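Side-chain contacts in phenol hydroxylase component phN (Pseudomonas stutzeri, PDB 3U52), which probably hydroxylates phenol and related aromatics with molecular oxygen, serving as the diiron-bearing component of a bacterial multicomponent monooxygenase: residues P163-H166 against D167-Y171; E468-Q472 against K473-I477. One frame throughout, in Å; residues are numbered along the deposited sequence.

Contact 1 (P163-H166 against D167-Y171); sequences PHMH and DRVWY. With XE (xenon), chain R.
Asp167 opens the segment against Pro163, whose carbonyl O receives only a weak bond from Asp167 N, at 3.5 Å. A water adds a second tie, donating to Pro163 O and, weakly, to Asp167 OD1. The carboxylate is chiefly engaged elsewhere: OD1 forms a salt bridge with Lys176, and OD2 accepts from the backbone of another protein's chain.

Arg168 grips His164 in two ways. Its guanidinium lies flat on the imidazole, planes 4° apart and centres 3.9 Å apart, while NH1 donates to the backbone O of His164 at 2.9 Å, in the carbonyl plane and on a lone pair. The His164 ring can meet it because CG stands opposite the backbone N (chi1 174°); its NE2 is held by Tyr474 O. An alanine in place of Arg168 would probably bare one face of the imidazole and leave His164 O without its NH1 donor, though Tyr474 O would still hold NE2.

The setting is the C-terminal end of the short helix 162-166, where one carbonyl takes two backbone donors: Met165 O accepts from Arg168 N at 2.9 Å and from Val169 N at 2.8 Å.

Val169 also turns CG2 onto Met165 CB, 3.6 Å away, the two side chains running side by side. A second water joins Val169 O to His166 O.

Trp170 leaves the helix end for a xenon pocket completed by Tyr342 and Pro396. The xenon sits over the centre of one indole face, 3.7 Å from Trp170 CD2, and Tyr171 CB rests on the opposite face.

Contact 2 (E468-Q472 against K473-I477); sequences ETVVQ and KYYHI
Val470 and Tyr475 meet through both backbone and side chain. Of the backbone bonds, Lys473 N to Thr469 O, at 2.8 Å, keeps the ordinary helical spacing. The next spans lengthen: Tyr475 N reaches back five residues to Val470 O at 2.9 Å. Ile477 N reaches six residues to Val471 O at 3.0 Å. Tyr474 N makes only weak bonds, to Thr469 O and Val470 O.

Carbon donors supplement these: Gln472 CA lies 3.4 Å from Ile477 O and His476 CA 3.3 Å from Gln472 O. The Gln472 chain bends at chi2 (73°), which lays its amide beside Ile477 O; OE1 accepts from Ile479 N.

Apolar contacts join the buried valines to the residues that follow them. Val470 CG1, trans to N across the CA-CB bond (chi1 180°), comes over one face of the Tyr475 ring, 4.1 Å from its centroid and offset toward the rim, a CH-pi contact. Val471 CG1 touches Ile477 CG2 at 3.6 Å.

The whole is a helix C-terminus widened by a pi-type turn, with His476, of positive phi, the first residue to leave helical geometry; Tyr475, which this turn carries, lines a xenon pocket with Ala345 and Ile457.

Contact 1 comes first along the chain, at the end of helix 162-166 and the loop leading to helix 173-184, and contact 2 follows some 300 residues later, at the end of helix 467-474. Their centres nevertheless lie about 11 Å apart, and the end of helix 162-166 and the loop after it meet the turn that closes helix 467-474: the rings of His164 and His476 stack, Met165 packs on Ile477, and Val169 on Tyr475. A late part of the chain is thus fastened to the hydroxylase-family region that carries the iron ligands. Each contact contributes a residue to a different xenon pocket, consistent with apolar sites along this junction, and each also touches another protein's chain.

Contact 1 (P163-H166 against D167-Y171)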
ATOM      1  N   PRO A 163      21.225  -1.305 -17.737  1.00 19.06           N
ATOM      2  CA  PRO A 163      21.760  -0.139 -18.451  1.00 18.61           C
ATOM      3  C   PRO A 163      23.132  -0.413 -19.144  1.00 20.47           C
ATOM      4  O   PRO A 163      23.398   0.079 -20.238  1.00 21.33           O
ATOM      5  CB  PRO A 163      21.902   0.911 -17.347  1.00 20.11           C
ATOM      6  CG  PRO A 163      21.012   0.437 -16.241  1.00 19.76           C
ATOM      7  CD  PRO A 163      20.979  -1.031 -16.299  1.00 18.43           C
ATOM      8  N   HIS A 164      23.989  -1.194 -18.502  1.00 19.87           N
ATOM      9  CA  HIS A 164      25.286  -1.612 -19.088  1.00 19.59           C
ATOM     10  C   HIS A 164      25.090  -2.432 -20.372  1.00 18.63           C
ATOM     11  O   HIS A 164      25.705  -2.171 -21.403  1.00 18.38           O
ATOM     12  CB  HIS A 164      26.111  -2.391 -18.051  1.00 19.91           C
ATOM     13  CG  HIS A 164      27.373  -2.987 -18.596  1.00 21.21           C
ATOM     14  ND1 HIS A 164      28.592  -2.342 -18.508  1.00 22.09           N
ATOM     15  CD2 HIS A 164      27.594  -4.135 -19.291  1.00 19.93           C
ATOM     16  CE1 HIS A 164      29.514  -3.068 -19.120  1.00 21.84           C
ATOM     17  NE2 HIS A 164      28.944  -4.173 -19.585  1.00 21.74           N
ATOM     18  N   MET A 165      24.199  -3.398 -20.312  1.00 18.43           N
ATOM     19  CA  MET A 165      23.900  -4.225 -21.467  1.00 19.18           C
ATOM     20  C   MET A 165      23.185  -3.438 -22.555  1.00 18.53           C
ATOM     21  O   MET A 165      23.488  -3.625 -23.760  1.00 18.03           O
ATOM     22  CB  MET A 165      23.060  -5.417 -21.028  1.00 19.51           C
ATOM     23  CG  MET A 165      23.841  -6.347 -20.171  1.00 19.84           C
ATOM     24  SD  MET A 165      22.878  -7.792 -19.839  1.00 25.30           S
ATOM     25  CE  MET A 165      23.906  -8.725 -18.644  1.00 26.59           C
ATOM     26  N   HIS A 166      22.322  -2.501 -22.167  1.00 17.24           N
ATOM     27  CA  HIS A 166      21.550  -1.688 -23.179  1.00 18.06           C
ATOM     28  C   HIS A 166      22.450  -0.947 -24.160  1.00 18.50           C
ATOM     29  O   HIS A 166      22.104  -0.776 -25.320  1.00 17.48           O
ATOM     30  CB  HIS A 166      20.669  -0.633 -22.468  1.00 16.25           C
ATOM     31  CG  HIS A 166      19.730   0.122 -23.370  1.00 15.86           C
ATOM     32  ND1 HIS A 166      18.518  -0.388 -23.786  1.00 17.27           N
ATOM     33  CD2 HIS A 166      19.796   1.382 -23.883  1.00 15.97           C
ATOM     34  CE1 HIS A 166      17.885   0.511 -24.534  1.00 17.72           C
ATOM     35  NE2 HIS A 166      18.633   1.606 -24.597  1.00 16.11           N
ATOM     36  N   ASP A 167      23.615  -0.487 -23.671  1.00 20.10           N
ATOM     37  CA  ASP A 167      24.604   0.241 -24.509  1.00 19.82           C
ATOM     38  C   ASP A 167      25.488  -0.674 -25.393  1.00 21.13           C
ATOM     39  O   ASP A 167      26.143  -0.179 -26.316  1.00 20.33           O
ATOM     40  CB  ASP A 167      25.525   1.123 -23.647  1.00 19.77           C
ATOM     41  CG  ASP A 167      24.847   2.403 -23.103  1.00 22.27           C
ATOM     42  OD1 ASP A 167      23.726   2.744 -23.500  1.00 23.57           O
ATOM     43  OD2 ASP A 167      25.461   3.126 -22.281  1.00 24.88           O
ATOM     44  N   ARG A 168      25.514  -1.980 -25.099  1.00 20.76           N
ATOM     45  CA  ARG A 168      26.523  -2.876 -25.681  1.00 21.80           C
ATOM     46  C   ARG A 168      25.951  -4.051 -26.425  1.00 22.30           C
ATOM     47  O   ARG A 168      26.399  -4.344 -27.535  1.00 23.66           O
ATOM     48  CB  ARG A 168      27.508  -3.382 -24.614  1.00 21.15           C
ATOM     49  CG  ARG A 168      28.303  -2.252 -23.962  1.00 19.12           C
ATOM     50  CD  ARG A 168      29.136  -2.693 -22.775  1.00 19.26           C
ATOM     51  NE  ARG A 168      29.895  -1.557 -22.217  1.00 22.15           N
ATOM     52  CZ  ARG A 168      29.363  -0.510 -21.566  1.00 22.95           C
ATOM     53  NH1 ARG A 168      28.052  -0.401 -21.337  1.00 21.77           N
ATOM     54  NH2 ARG A 168      30.162   0.460 -21.141  1.00 24.17           N
ATOM     55  N   VAL A 169      25.005  -4.744 -25.810  1.00 22.30           N
ATOM     56  CA  VAL A 169      24.498  -6.015 -26.324  1.00 23.04           C
ATOM     57  C   VAL A 169      23.821  -5.908 -27.676  1.00 22.56           C
ATOM     58  O   VAL A 169      23.007  -5.024 -27.912  1.00 21.94           O
ATOM     59  CB  VAL A 169      23.535  -6.718 -25.312  1.00 22.61           C
ATOM     60  CG1 VAL A 169      22.957  -7.971 -25.908  1.00 24.29           C
ATOM     61  CG2 VAL A 169      24.263  -7.075 -24.014  1.00 22.84           C
ATOM     62  N   TRP A 170      24.132  -6.871 -28.543  1.00 21.83           N
ATOM     63  CA  TRP A 170      23.693  -6.840 -29.923  1.00 22.51           C
ATOM     64  C   TRP A 170      22.216  -6.483 -30.082  1.00 22.01           C
ATOM     65  O   TRP A 170      21.902  -5.483 -30.722  1.00 21.65           O
ATOM     66  CB  TRP A 170      24.126  -8.137 -30.689  1.00 22.77           C
ATOM     67  CG  TRP A 170      23.428  -9.399 -30.223  1.00 25.29           C
ATOM     68  CD1 TRP A 170      23.762 -10.190 -29.137  1.00 23.54           C
ATOM     69  CD2 TRP A 170      22.273 -10.013 -30.835  1.00 26.54           C
ATOM     70  NE1 TRP A 170      22.851 -11.238 -29.012  1.00 23.59           N
ATOM     71  CE2 TRP A 170      21.930 -11.157 -30.041  1.00 27.23           C
ATOM     72  CE3 TRP A 170      21.459  -9.687 -31.945  1.00 28.54           C
ATOM     73  CZ2 TRP A 170      20.816 -11.990 -30.357  1.00 23.86           C
ATOM     74  CZ3 TRP A 170      20.346 -10.539 -32.262  1.00 23.06           C
ATOM     75  CH2 TRP A 170      20.056 -11.675 -31.486  1.00 22.23           C
ATOM     76  N   TYR A 171      21.306  -7.240 -29.468  1.00 20.83           N
ATOM     77  CA  TYR A 171      19.867  -7.074 -29.761  1.00 20.41           C
ATOM     78  C   TYR A 171      19.252  -5.795 -29.107  1.00 19.74           C
ATOM     79  O   TYR A 171      18.238  -5.266 -29.538  1.00 18.92           O
ATOM     80  CB  TYR A 171      19.120  -8.367 -29.351  1.00 21.18           C
ATOM     81  CG  TYR A 171      18.867  -8.487 -27.846  1.00 22.75           C
ATOM     82  CD1 TYR A 171      17.704  -7.940 -27.302  1.00 25.59           C
ATOM     83  CD2 TYR A 171      19.761  -9.125 -26.995  1.00 21.61           C
ATOM     84  CE1 TYR A 171      17.444  -7.998 -25.972  1.00 26.49           C
ATOM     85  CE2 TYR A 171      19.512  -9.197 -25.626  1.00 24.29           C
ATOM     86  CZ  TYR A 171      18.323  -8.611 -25.130  1.00 27.02           C
ATOM     87  OH  TYR A 171      17.946  -8.579 -23.802  1.00 26.34           O
TER
HETATM   88 XE    XE R 523      24.361 -12.579 -32.434  1.00 32.36          XE
HETATM   89  O   HOH W   1      22.197   2.348 -21.063  1.00 28.34           O
HETATM   90  O   HOH W   2      23.342  -1.980 -27.620  1.00 21.79           O

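Contact 2 (E468-Q472 against K473-I477)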
ATOM      1  N   GLU A 468      33.169 -15.707 -26.655  1.00 37.74           N
ATOM      2  CA  GLU A 468      33.121 -15.928 -25.212  1.00 37.23           C
ATOM      3  C   GLU A 468      33.587 -14.688 -24.435  1.00 34.84           C
ATOM      4  O   GLU A 468      32.966 -14.280 -23.466  1.00 33.70           O
ATOM      5  CB  GLU A 468      33.949 -17.159 -24.846  1.00 38.46           C
ATOM      6  CG  GLU A 468      33.548 -17.860 -23.539  1.00 43.43           C
ATOM      7  CD  GLU A 468      33.944 -19.365 -23.496  1.00 50.47           C
ATOM      8  OE1 GLU A 468      33.338 -20.126 -22.688  1.00 52.42           O
ATOM      9  OE2 GLU A 468      34.845 -19.793 -24.270  1.00 51.48           O
ATOM     10  N   THR A 469      34.660 -14.056 -24.892  1.00 33.44           N
ATOM     11  CA  THR A 469      35.184 -12.864 -24.238  1.00 31.36           C
ATOM     12  C   THR A 469      34.256 -11.650 -24.420  1.00 29.65           C
ATOM     13  O   THR A 469      34.106 -10.851 -23.507  1.00 27.95           O
ATOM     14  CB  THR A 469      36.593 -12.529 -24.773  1.00 31.78           C
ATOM     15  OG1 THR A 469      37.447 -13.677 -24.582  1.00 34.96           O
ATOM     16  CG2 THR A 469      37.187 -11.317 -24.076  1.00 30.78           C
ATOM     17  N   VAL A 470      33.679 -11.495 -25.608  1.00 28.02           N
ATOM     18  CA  VAL A 470      32.702 -10.423 -25.834  1.00 26.20           C
ATOM     19  C   VAL A 470      31.514 -10.632 -24.886  1.00 24.89           C
ATOM     20  O   VAL A 470      31.127  -9.722 -24.169  1.00 24.46           O
ATOM     21  CB  VAL A 470      32.258 -10.321 -27.307  1.00 27.27           C
ATOM     22  CG1 VAL A 470      31.239  -9.207 -27.497  1.00 25.44           C
ATOM     23  CG2 VAL A 470      33.471 -10.086 -28.240  1.00 27.60           C
ATOM     24  N   VAL A 471      30.970 -11.835 -24.842  1.00 24.64           N
ATOM     25  CA  VAL A 471      29.776 -12.095 -24.019  1.00 23.50           C
ATOM     26  C   VAL A 471      30.055 -11.900 -22.513  1.00 24.57           C
ATOM     27  O   VAL A 471      29.308 -11.198 -21.843  1.00 24.26           O
ATOM     28  CB  VAL A 471      29.193 -13.457 -24.345  1.00 24.13           C
ATOM     29  CG1 VAL A 471      28.114 -13.847 -23.347  1.00 22.24           C
ATOM     30  CG2 VAL A 471      28.667 -13.454 -25.805  1.00 22.63           C
ATOM     31  N   GLN A 472      31.127 -12.485 -21.991  1.00 24.38           N
ATOM     32  CA  GLN A 472      31.441 -12.413 -20.560  1.00 25.17           C
ATOM     33  C   GLN A 472      32.044 -11.070 -20.159  1.00 25.41           C
ATOM     34  O   GLN A 472      31.605 -10.457 -19.161  1.00 24.87           O
ATOM     35  CB  GLN A 472      32.392 -13.569 -20.127  1.00 26.41           C
ATOM     36  CG  GLN A 472      32.740 -13.551 -18.590  1.00 28.61           C
ATOM     37  CD  GLN A 472      31.556 -13.985 -17.748  1.00 30.89           C
ATOM     38  OE1 GLN A 472      31.100 -15.136 -17.834  1.00 28.74           O
ATOM     39  NE2 GLN A 472      31.007 -13.038 -16.963  1.00 31.01           N
ATOM     40  N   LYS A 473      33.038 -10.587 -20.909  1.00 25.32           N
ATOM     41  CA  LYS A 473      33.795  -9.406 -20.447  1.00 26.84           C
ATOM     42  C   LYS A 473      33.243  -8.064 -20.908  1.00 26.16           C
ATOM     43  O   LYS A 473      33.344  -7.083 -20.171  1.00 26.45           O
ATOM     44  CB  LYS A 473      35.304  -9.517 -20.779  1.00 28.14           C
ATOM     45  CG  LYS A 473      36.062 -10.627 -19.965  1.00 34.80           C
ATOM     46  CD  LYS A 473      36.216 -10.255 -18.449  1.00 44.26           C
ATOM     47  CE  LYS A 473      36.502 -11.456 -17.538  1.00 47.75           C
ATOM     48  NZ  LYS A 473      37.622 -12.326 -18.054  1.00 50.46           N
ATOM     49  N   TYR A 474      32.680  -8.009 -22.121  1.00 25.56           N
ATOM     50  CA  TYR A 474      32.090  -6.779 -22.634  1.00 23.89           C
ATOM     51  C   TYR A 474      30.637  -6.642 -22.215  1.00 24.92           C
ATOM     52  O   TYR A 474      30.242  -5.593 -21.686  1.00 24.80           O
ATOM     53  CB  TYR A 474      32.215  -6.691 -24.169  1.00 23.67           C
ATOM     54  CG  TYR A 474      31.946  -5.302 -24.740  1.00 22.32           C
ATOM     55  CD1 TYR A 474      30.931  -5.100 -25.685  1.00 22.08           C
ATOM     56  CD2 TYR A 474      32.658  -4.188 -24.298  1.00 24.59           C
ATOM     57  CE1 TYR A 474      30.673  -3.828 -26.190  1.00 20.54           C
ATOM     58  CE2 TYR A 474      32.428  -2.908 -24.818  1.00 25.15           C
ATOM     59  CZ  TYR A 474      31.417  -2.748 -25.746  1.00 24.04           C
ATOM     60  OH  TYR A 474      31.187  -1.503 -26.258  1.00 24.86           O
ATOM     61  N   TYR A 475      29.858  -7.711 -22.435  1.00 23.84           N
ATOM     62  CA  TYR A 475      28.430  -7.687 -22.157  1.00 23.15           C
ATOM     63  C   TYR A 475      28.077  -7.852 -20.701  1.00 23.51           C
ATOM     64  O   TYR A 475      26.951  -7.481 -20.305  1.00 24.65           O
ATOM     65  CB  TYR A 475      27.673  -8.772 -22.977  1.00 21.60           C
ATOM     66  CG  TYR A 475      27.655  -8.534 -24.467  1.00 20.19           C
ATOM     67  CD1 TYR A 475      28.149  -7.370 -25.022  1.00 17.46           C
ATOM     68  CD2 TYR A 475      27.097  -9.477 -25.317  1.00 18.99           C
ATOM     69  CE1 TYR A 475      28.104  -7.164 -26.406  1.00 18.50           C
ATOM     70  CE2 TYR A 475      27.031  -9.275 -26.655  1.00 19.78           C
ATOM     71  CZ  TYR A 475      27.527  -8.155 -27.201  1.00 19.23           C
ATOM     72  OH  TYR A 475      27.374  -8.047 -28.569  1.00 24.09           O
ATOM     73  N   HIS A 476      29.003  -8.430 -19.921  1.00 24.03           N
ATOM     74  CA  HIS A 476      28.763  -8.847 -18.532  1.00 23.96           C
ATOM     75  C   HIS A 476      27.680  -9.881 -18.452  1.00 24.66           C
ATOM     76  O   HIS A 476      27.001  -9.939 -17.451  1.00 25.13           O
ATOM     77  CB  HIS A 476      28.324  -7.656 -17.668  1.00 23.73           C
ATOM     78  CG  HIS A 476      29.417  -6.670 -17.382  1.00 24.95           C
ATOM     79  ND1 HIS A 476      29.259  -5.627 -16.491  1.00 28.46           N
ATOM     80  CD2 HIS A 476      30.667  -6.551 -17.869  1.00 25.87           C
ATOM     81  CE1 HIS A 476      30.370  -4.915 -16.441  1.00 26.74           C
ATOM     82  NE2 HIS A 476      31.231  -5.444 -17.283  1.00 25.01           N
ATOM     83  N   ILE A 477      27.465 -10.657 -19.518  1.00 24.29           N
ATOM     84  CA  ILE A 477      26.604 -11.833 -19.454  1.00 23.95           C
ATOM     85  C   ILE A 477      27.378 -12.984 -18.803  1.00 24.95           C
ATOM     86  O   ILE A 477      28.471 -13.359 -19.261  1.00 24.45           O
ATOM     87  CB  ILE A 477      25.990 -12.150 -20.867  1.00 24.56           C
ATOM     88  CG1 ILE A 477      24.893 -11.096 -21.192  1.00 24.00           C
ATOM     89  CG2 ILE A 477      25.476 -13.595 -20.963  1.00 21.41           C
ATOM     90  CD1 ILE A 477      24.565 -10.904 -22.648  1.00 24.91           C
TER